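Long-range contact in phenylacetaldehyde dehydrogenase (Burkholderia cenocepacia, PDB 4O5H), which probably oxidises phenylacetaldehyde to phenylacetate with NAD+ as the electron acceptor, as a member of the aldehyde dehydrogenase family: residues 26-39 and 214-226. Numbering follows the deposited sequence.
Sequences FLAKPKQMLIGAEW and PLSALRLGELIQA
With chi1 at 176°, F26 turns its ring toward helix 215-227, where it sits as a knob among L215, L218, R219 and E222. Its CZ lies 3.5 Å from L215 O, CD1 packs on the aliphatic CD of R219, and the E222 carboxylate meets the ring at its edge. K29 reaches the same carboxylate differently: CG stands between the backbone N and carbonyl carbon (chi1 80°), and the extended chain beyond it carries NZ to within 2.7 Å of E222 OE2, on the syn side. OE1 takes a weak, bent bond from R219 NH1, completing a K29-E222-R219 salt-bridge network, while R219 NE pairs with E111 of helix 109-120. K31 CE lies over one face of F26 near the rim, and NZ donates to L27 O and K29 O, tying the chain just after helix 21-28 back to its last turn. L218 CD2 touches Q32 O at 3.4 Å.

Farther along, W39 lays its indole edge on the helix backbone, with CH2 3.9 Å from G221 C; L34 CD1 covers the ring centre on one face. W39 NE1 donates to Q225 OE1 (2.9 Å, 158° at the hydrogen) from above the amide plane, and a water joins Q225 NE2 to A37 O. Helix 21-28 and the 33-35/38-40 hairpin thus pack on helix 215-227, the crossover between parallel strands 204-208 and 234-236, consistent with the Rossmann-type cofactor domain of aldehyde dehydrogenases. Shared between K29 and R219, the E222 carboxylate is probably stabilised as the anion.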
ATOM      1  N   PHE A  26       0.820 -34.520  20.043  1.00 18.26           N
ATOM      2  CA  PHE A  26       0.157 -33.335  19.562  1.00 17.24           C
ATOM      3  C   PHE A  26      -1.081 -33.713  18.756  1.00 17.41           C
ATOM      4  O   PHE A  26      -2.130 -33.120  18.930  1.00 17.64           O
ATOM      5  CB  PHE A  26       1.107 -32.498  18.699  1.00 16.41           C
ATOM      6  CG  PHE A  26       0.457 -31.284  18.092  1.00 15.35           C
ATOM      7  CD1 PHE A  26       0.228 -30.144  18.832  1.00 15.50           C
ATOM      8  CD2 PHE A  26       0.093 -31.294  16.776  1.00 15.61           C
ATOM      9  CE1 PHE A  26      -0.373 -29.029  18.271  1.00 15.12           C
ATOM     10  CE2 PHE A  26      -0.492 -30.180  16.189  1.00 15.02           C
ATOM     11  CZ  PHE A  26      -0.710 -29.040  16.939  1.00 15.05           C
ATOM     12  N   LEU A  27      -0.959 -34.710  17.894  1.00 18.27           N
ATOM     13  CA  LEU A  27      -2.112 -35.149  17.117  1.00 18.72           C
ATOM     14  C   LEU A  27      -3.248 -35.718  17.960  1.00 19.50           C
ATOM     15  O   LEU A  27      -4.413 -35.495  17.663  1.00 19.27           O
ATOM     16  CB  LEU A  27      -1.715 -36.179  16.079  1.00 19.58           C
ATOM     17  CG  LEU A  27      -0.794 -35.669  14.972  1.00 20.32           C
ATOM     18  CD1 LEU A  27      -0.365 -36.845  14.099  1.00 21.41           C
ATOM     19  CD2 LEU A  27      -1.458 -34.598  14.149  1.00 20.27           C
ATOM     20  N   ALA A  28      -2.909 -36.458  18.990  1.00 19.69           N
ATOM     21  CA  ALA A  28      -3.927 -37.117  19.811  1.00 20.89           C
ATOM     22  C   ALA A  28      -4.737 -36.143  20.681  1.00 20.26           C
ATOM     23  O   ALA A  28      -5.870 -36.401  20.953  1.00 20.70           O
ATOM     24  CB  ALA A  28      -3.284 -38.157  20.700  1.00 21.72           C
ATOM     25  N   LYS A  29      -4.163 -35.040  21.125  1.00 19.42           N
ATOM     26  CA  LYS A  29      -4.852 -34.227  22.116  1.00 19.49           C
ATOM     27  C   LYS A  29      -5.852 -33.248  21.482  1.00 19.23           C
ATOM     28  O   LYS A  29      -5.682 -32.831  20.335  1.00 18.69           O
ATOM     29  CB  LYS A  29      -3.836 -33.460  22.957  1.00 19.47           C
ATOM     30  CG  LYS A  29      -3.312 -32.221  22.258  1.00 18.47           C
ATOM     31  CD  LYS A  29      -2.107 -31.629  22.943  1.00 18.80           C
ATOM     32  CE  LYS A  29      -1.725 -30.344  22.233  1.00 18.01           C
ATOM     33  NZ  LYS A  29      -0.622 -29.649  22.911  1.00 18.37           N
ATOM     34  N   PRO A  30      -6.827 -32.790  22.257  1.00 20.57           N
ATOM     35  CA  PRO A  30      -7.798 -31.818  21.755  1.00 20.67           C
ATOM     36  C   PRO A  30      -7.170 -30.492  21.355  1.00 19.48           C
ATOM     37  O   PRO A  30      -6.251 -30.043  21.990  1.00 19.47           O
ATOM     38  CB  PRO A  30      -8.730 -31.605  22.944  1.00 21.10           C
ATOM     39  CG  PRO A  30      -8.589 -32.853  23.737  1.00 22.78           C
ATOM     40  CD  PRO A  30      -7.154 -33.222  23.628  1.00 22.13           C
ATOM     41  N   LYS A  31      -7.582 -29.942  20.220  1.00 20.19           N
ATOM     42  CA  LYS A  31      -6.983 -28.705  19.662  1.00 19.90           C
ATOM     43  C   LYS A  31      -7.910 -27.562  19.965  1.00 19.48           C
ATOM     44  O   LYS A  31      -9.130 -27.691  19.814  1.00 18.69           O
ATOM     45  CB  LYS A  31      -6.846 -28.751  18.123  1.00 20.82           C
ATOM     46  CG  LYS A  31      -6.217 -30.008  17.553  1.00 22.57           C
ATOM     47  CD  LYS A  31      -4.753 -30.172  17.904  1.00 21.69           C
ATOM     48  CE  LYS A  31      -4.281 -31.446  17.248  1.00 21.48           C
ATOM     49  NZ  LYS A  31      -4.966 -32.696  17.711  1.00 21.85           N
ATOM     50  N   GLN A  32      -7.319 -26.416  20.254  1.00 18.46           N
ATOM     51  CA  GLN A  32      -8.063 -25.196  20.510  1.00 18.61           C
ATOM     52  C   GLN A  32      -7.418 -23.989  19.821  1.00 16.21           C
ATOM     53  O   GLN A  32      -6.254 -24.037  19.438  1.00 15.33           O
ATOM     54  CB  GLN A  32      -8.110 -24.969  22.008  1.00 21.50           C
ATOM     55  CG  GLN A  32      -8.851 -26.065  22.734  1.00 25.51           C
ATOM     56  CD  GLN A  32      -9.024 -25.750  24.165  1.00 30.08           C
ATOM     57  OE1 GLN A  32      -8.046 -25.659  24.913  1.00 36.76           O
ATOM     58  NE2 GLN A  32     -10.272 -25.541  24.576  1.00 31.84           N
ATOM     59  N   MET A  33      -8.186 -22.911  19.702  1.00 14.88           N
ATOM     60  CA  MET A  33      -7.669 -21.623  19.227  1.00 14.14           C
ATOM     61  C   MET A  33      -6.959 -20.895  20.372  1.00 13.73           C
ATOM     62  O   MET A  33      -7.266 -21.120  21.525  1.00 14.03           O
ATOM     63  CB  MET A  33      -8.813 -20.724  18.766  1.00 13.89           C
ATOM     64  CG  MET A  33      -9.556 -21.287  17.607  1.00 13.97           C
ATOM     65  SD  MET A  33     -10.860 -20.228  17.029  1.00 14.16           S
ATOM     66  CE  MET A  33     -12.178 -20.451  18.238  1.00 15.56           C
ATOM     67  N   LEU A  34      -6.104 -19.946  20.026  1.00 13.04           N
ATOM     68  CA  LEU A  34      -5.461 -19.086  21.019  1.00 13.40           C
ATOM     69  C   LEU A  34      -6.077 -17.697  20.954  1.00 13.12           C
ATOM     70  O   LEU A  34      -5.863 -16.962  19.968  1.00 12.42           O
ATOM     71  CB  LEU A  34      -3.959 -19.016  20.742  1.00 13.40           C
ATOM     72  CG  LEU A  34      -3.161 -18.074  21.654  1.00 14.60           C
ATOM     73  CD1 LEU A  34      -3.309 -18.493  23.096  1.00 15.51           C
ATOM     74  CD2 LEU A  34      -1.702 -18.065  21.269  1.00 14.81           C
ATOM     75  N   ILE A  35      -6.889 -17.370  21.943  1.00 13.25           N
ATOM     76  CA  ILE A  35      -7.618 -16.114  21.949  1.00 13.94           C
ATOM     77  C   ILE A  35      -7.315 -15.380  23.247  1.00 14.53           C
ATOM     78  O   ILE A  35      -7.789 -15.763  24.326  1.00 14.79           O
ATOM     79  CB  ILE A  35      -9.131 -16.345  21.773  1.00 14.45           C
ATOM     80  CG1 ILE A  35      -9.343 -16.994  20.422  1.00 13.91           C
ATOM     81  CG2 ILE A  35      -9.917 -15.031  21.867  1.00 15.08           C
ATOM     82  CD1 ILE A  35     -10.757 -17.350  20.096  1.00 14.29           C
ATOM     83  N   GLY A  36      -6.488 -14.353  23.145  1.00 14.43           N
ATOM     84  CA  GLY A  36      -6.025 -13.655  24.327  1.00 15.44           C
ATOM     85  C   GLY A  36      -5.265 -14.608  25.246  1.00 15.71           C
ATOM     86  O   GLY A  36      -4.425 -15.379  24.784  1.00 14.53           O
ATOM     87  N   ALA A  37      -5.609 -14.581  26.537  1.00 17.16           N
ATOM     88  CA  ALA A  37      -4.966 -15.411  27.529  1.00 18.27           C
ATOM     89  C   ALA A  37      -5.467 -16.864  27.567  1.00 18.84           C
ATOM     90  O   ALA A  37      -4.929 -17.665  28.329  1.00 19.40           O
ATOM     91  CB  ALA A  37      -5.111 -14.789  28.889  1.00 19.67           C
ATOM     92  N   GLU A  38      -6.426 -17.233  26.728  1.00 19.38           N
ATOM     93  CA  GLU A  38      -6.992 -18.589  26.786  1.00 20.50           C
ATOM     94  C   GLU A  38      -6.886 -19.380  25.513  1.00 18.15           C
ATOM     95  O   GLU A  38      -7.057 -18.847  24.423  1.00 18.31           O
ATOM     96  CB  GLU A  38      -8.463 -18.508  27.173  1.00 23.72           C
ATOM     97  CG  GLU A  38      -8.593 -18.004  28.570  1.00 27.91           C
ATOM     98  CD  GLU A  38      -9.976 -17.567  28.973  1.00 32.87           C
ATOM     99  OE1 GLU A  38     -10.910 -17.543  28.137  1.00 36.14           O
ATOM    100  OE2 GLU A  38     -10.107 -17.243  30.178  1.00 40.24           O
ATOM    101  N   TRP A  39      -6.677 -20.683  25.662  1.00 16.66           N
ATOM    102  CA  TRP A  39      -6.955 -21.626  24.619  1.00 15.17           C
ATOM    103  C   TRP A  39      -8.455 -21.952  24.641  1.00 15.53           C
ATOM    104  O   TRP A  39      -8.999 -22.337  25.672  1.00 15.84           O
ATOM    105  CB  TRP A  39      -6.118 -22.903  24.801  1.00 15.06           C
ATOM    106  CG  TRP A  39      -4.636 -22.660  24.638  1.00 14.25           C
ATOM    107  CD1 TRP A  39      -3.758 -22.356  25.600  1.00 14.78           C
ATOM    108  CD2 TRP A  39      -3.923 -22.626  23.403  1.00 13.28           C
ATOM    109  NE1 TRP A  39      -2.509 -22.140  25.054  1.00 14.31           N
ATOM    110  CE2 TRP A  39      -2.589 -22.318  23.699  1.00 13.29           C
ATOM    111  CE3 TRP A  39      -4.272 -22.876  22.074  1.00 12.31           C
ATOM    112  CZ2 TRP A  39      -1.602 -22.269  22.699  1.00 12.62           C
ATOM    113  CZ3 TRP A  39      -3.302 -22.810  21.101  1.00 11.82           C
ATOM    114  CH2 TRP A  39      -1.992 -22.493  21.417  1.00 11.88           C
ATOM    115  N   PRO A 214      -4.301 -26.104   9.451  1.00 10.65           N
ATOM    116  CA  PRO A 214      -4.289 -25.318  10.696  1.00 10.39           C
ATOM    117  C   PRO A 214      -3.250 -25.756  11.719  1.00 10.32           C
ATOM    118  O   PRO A 214      -2.941 -24.996  12.632  1.00 10.18           O
ATOM    119  CB  PRO A 214      -5.651 -25.596  11.274  1.00 10.62           C
ATOM    120  CG  PRO A 214      -5.932 -27.016  10.846  1.00 11.10           C
ATOM    121  CD  PRO A 214      -5.368 -27.127   9.451  1.00 10.90           C
ATOM    122  N   LEU A 215      -2.674 -26.942  11.569  1.00 10.42           N
ATOM    123  CA  LEU A 215      -1.963 -27.554  12.705  1.00 10.59           C
ATOM    124  C   LEU A 215      -0.649 -26.905  13.076  1.00 10.29           C
ATOM    125  O   LEU A 215      -0.385 -26.724  14.279  1.00 10.37           O
ATOM    126  CB  LEU A 215      -1.763 -29.040  12.490  1.00 11.12           C
ATOM    127  CG  LEU A 215      -3.045 -29.884  12.414  1.00 11.53           C
ATOM    128  CD1 LEU A 215      -2.697 -31.345  12.191  1.00 12.02           C
ATOM    129  CD2 LEU A 215      -3.905 -29.741  13.666  1.00 11.62           C
ATOM    130  N   SER A 216       0.211 -26.590  12.100  1.00  9.76           N
ATOM    131  CA  SER A 216       1.543 -26.055  12.471  1.00  9.55           C
ATOM    132  C   SER A 216       1.418 -24.673  13.134  1.00  9.17           C
ATOM    133  O   SER A 216       2.199 -24.335  14.020  1.00  8.83           O
ATOM    134  CB  SER A 216       2.525 -26.063  11.297  1.00  9.63           C
ATOM    135  OG  SER A 216       2.050 -25.273  10.220  1.00  9.51           O
ATOM    136  N   ALA A 217       0.395 -23.925  12.737  1.00  8.88           N
ATOM    137  CA  ALA A 217       0.142 -22.608  13.351  1.00  8.80           C
ATOM    138  C   ALA A 217      -0.270 -22.736  14.821  1.00  9.06           C
ATOM    139  O   ALA A 217       0.203 -21.982  15.651  1.00  9.03           O
ATOM    140  CB  ALA A 217      -0.912 -21.852  12.573  1.00  8.67           C
ATOM    141  N   LEU A 218      -1.095 -23.739  15.136  1.00  9.50           N
ATOM    142  CA  LEU A 218      -1.457 -24.012  16.506  1.00  9.89           C
ATOM    143  C   LEU A 218      -0.221 -24.411  17.312  1.00 10.21           C
ATOM    144  O   LEU A 218      -0.077 -23.947  18.423  1.00 10.31           O
ATOM    145  CB  LEU A 218      -2.572 -25.071  16.627  1.00 10.09           C
ATOM    146  CG  LEU A 218      -3.908 -24.608  15.980  1.00 10.04           C
ATOM    147  CD1 LEU A 218      -4.941 -25.696  16.078  1.00 10.26           C
ATOM    148  CD2 LEU A 218      -4.436 -23.335  16.645  1.00  9.97           C
ATOM    149  N   ARG A 219       0.656 -25.234  16.762  1.00 10.38           N
ATOM    150  CA  ARG A 219       1.853 -25.634  17.510  1.00 10.78           C
ATOM    151  C   ARG A 219       2.766 -24.434  17.701  1.00 10.29           C
ATOM    152  O   ARG A 219       3.329 -24.263  18.758  1.00 10.61           O
ATOM    153  CB  ARG A 219       2.582 -26.803  16.819  1.00 11.28           C
ATOM    154  CG  ARG A 219       3.781 -27.337  17.602  1.00 11.88           C
ATOM    155  CD  ARG A 219       3.398 -28.030  18.892  1.00 12.62           C
ATOM    156  NE  ARG A 219       4.602 -28.672  19.457  1.00 13.20           N
ATOM    157  CZ  ARG A 219       5.252 -28.280  20.543  1.00 13.27           C
ATOM    158  NH1 ARG A 219       4.802 -27.291  21.311  1.00 13.34           N
ATOM    159  NH2 ARG A 219       6.367 -28.890  20.863  1.00 13.61           N
ATOM    160  N   LEU A 220       2.849 -23.576  16.707  1.00  9.79           N
ATOM    161  CA  LEU A 220       3.616 -22.347  16.802  1.00  9.70           C
ATOM    162  C   LEU A 220       3.055 -21.441  17.908  1.00  9.75           C
ATOM    163  O   LEU A 220       3.805 -20.873  18.649  1.00  9.92           O
ATOM    164  CB  LEU A 220       3.621 -21.586  15.476  1.00  9.40           C
ATOM    165  CG  LEU A 220       4.343 -20.237  15.473  1.00  9.32           C
ATOM    166  CD1 LEU A 220       5.839 -20.380  15.698  1.00  9.45           C
ATOM    167  CD2 LEU A 220       4.088 -19.558  14.166  1.00  9.20           C
ATOM    168  N   GLY A 221       1.749 -21.401  18.060  1.00  9.80           N
ATOM    169  CA  GLY A 221       1.103 -20.728  19.224  1.00 10.07           C
ATOM    170  C   GLY A 221       1.619 -21.176  20.567  1.00 10.41           C
ATOM    171  O   GLY A 221       1.906 -20.364  21.418  1.00 10.41           O
ATOM    172  N   GLU A 222       1.784 -22.489  20.729  1.00 10.82           N
ATOM    173  CA  GLU A 222       2.376 -23.067  21.940  1.00 10.99           C
ATOM    174  C   GLU A 222       3.810 -22.543  22.140  1.00 10.99           C
ATOM    175  O   GLU A 222       4.189 -22.169  23.268  1.00 10.83           O
ATOM    176  CB  GLU A 222       2.379 -24.582  21.874  1.00 11.42           C
ATOM    177  CG  GLU A 222       0.964 -25.186  21.762  1.00 11.82           C
ATOM    178  CD  GLU A 222       0.961 -26.699  21.804  1.00 12.41           C
ATOM    179  OE1 GLU A 222       2.036 -27.304  21.930  1.00 12.59           O
ATOM    180  OE2 GLU A 222      -0.134 -27.303  21.717  1.00 12.94           O
ATOM    181  N   LEU A 223       4.599 -22.501  21.060  1.00 10.72           N
ATOM    182  CA  LEU A 223       5.984 -22.059  21.164  1.00 10.94           C
ATOM    183  C   LEU A 223       6.043 -20.546  21.500  1.00 10.84           C
ATOM    184  O   LEU A 223       6.922 -20.092  22.226  1.00 10.95           O
ATOM    185  CB  LEU A 223       6.766 -22.390  19.858  1.00 10.99           C
ATOM    186  CG  LEU A 223       6.833 -23.889  19.488  1.00 11.23           C
ATOM    187  CD1 LEU A 223       7.625 -24.083  18.213  1.00 11.30           C
ATOM    188  CD2 LEU A 223       7.453 -24.723  20.589  1.00 11.75           C
ATOM    189  N   ILE A 224       5.101 -19.781  20.958  1.00 10.69           N
ATOM    190  CA  ILE A 224       5.012 -18.352  21.222  1.00 10.79           C
ATOM    191  C   ILE A 224       4.736 -18.112  22.711  1.00 11.08           C
ATOM    192  O   ILE A 224       5.420 -17.274  23.346  1.00 10.85           O
ATOM    193  CB  ILE A 224       3.961 -17.694  20.324  1.00 10.75           C
ATOM    194  CG1 ILE A 224       4.489 -17.584  18.892  1.00 10.62           C
ATOM    195  CG2 ILE A 224       3.543 -16.321  20.847  1.00 10.89           C
ATOM    196  CD1 ILE A 224       3.453 -17.195  17.853  1.00 10.47           C
ATOM    197  N   GLN A 225       3.823 -18.899  23.299  1.00 11.34           N
ATOM    198  CA  GLN A 225       3.585 -18.795  24.726  1.00 11.89           C
ATOM    199  C   GLN A 225       4.828 -19.201  25.469  1.00 12.22           C
ATOM    200  O   GLN A 225       5.218 -18.547  26.438  1.00 12.28           O
ATOM    201  CB  GLN A 225       2.432 -19.684  25.205  1.00 12.25           C
ATOM    202  CG  GLN A 225       1.102 -19.280  24.681  1.00 12.15           C
ATOM    203  CD  GLN A 225      -0.031 -19.883  25.525  1.00 12.70           C
ATOM    204  OE1 GLN A 225      -0.003 -21.073  25.897  1.00 12.78           O
ATOM    205  NE2 GLN A 225      -1.019 -19.056  25.835  1.00 12.74           N
ATOM    206  N   ALA A 226       5.467 -20.282  25.027  1.00 12.36           N
ATOM    207  CA  ALA A 226       6.644 -20.769  25.748  1.00 12.86           C
ATOM    208  C   ALA A 226       7.791 -19.751  25.701  1.00 13.27           C
ATOM    209  O   ALA A 226       8.601 -19.681  26.622  1.00 13.93           O
ATOM    210  CB  ALA A 226       7.064 -22.104  25.202  1.00 12.89           C
TER
HETATM  211  O   HOH W   1      -3.301 -19.685  27.523  1.00 15.71           O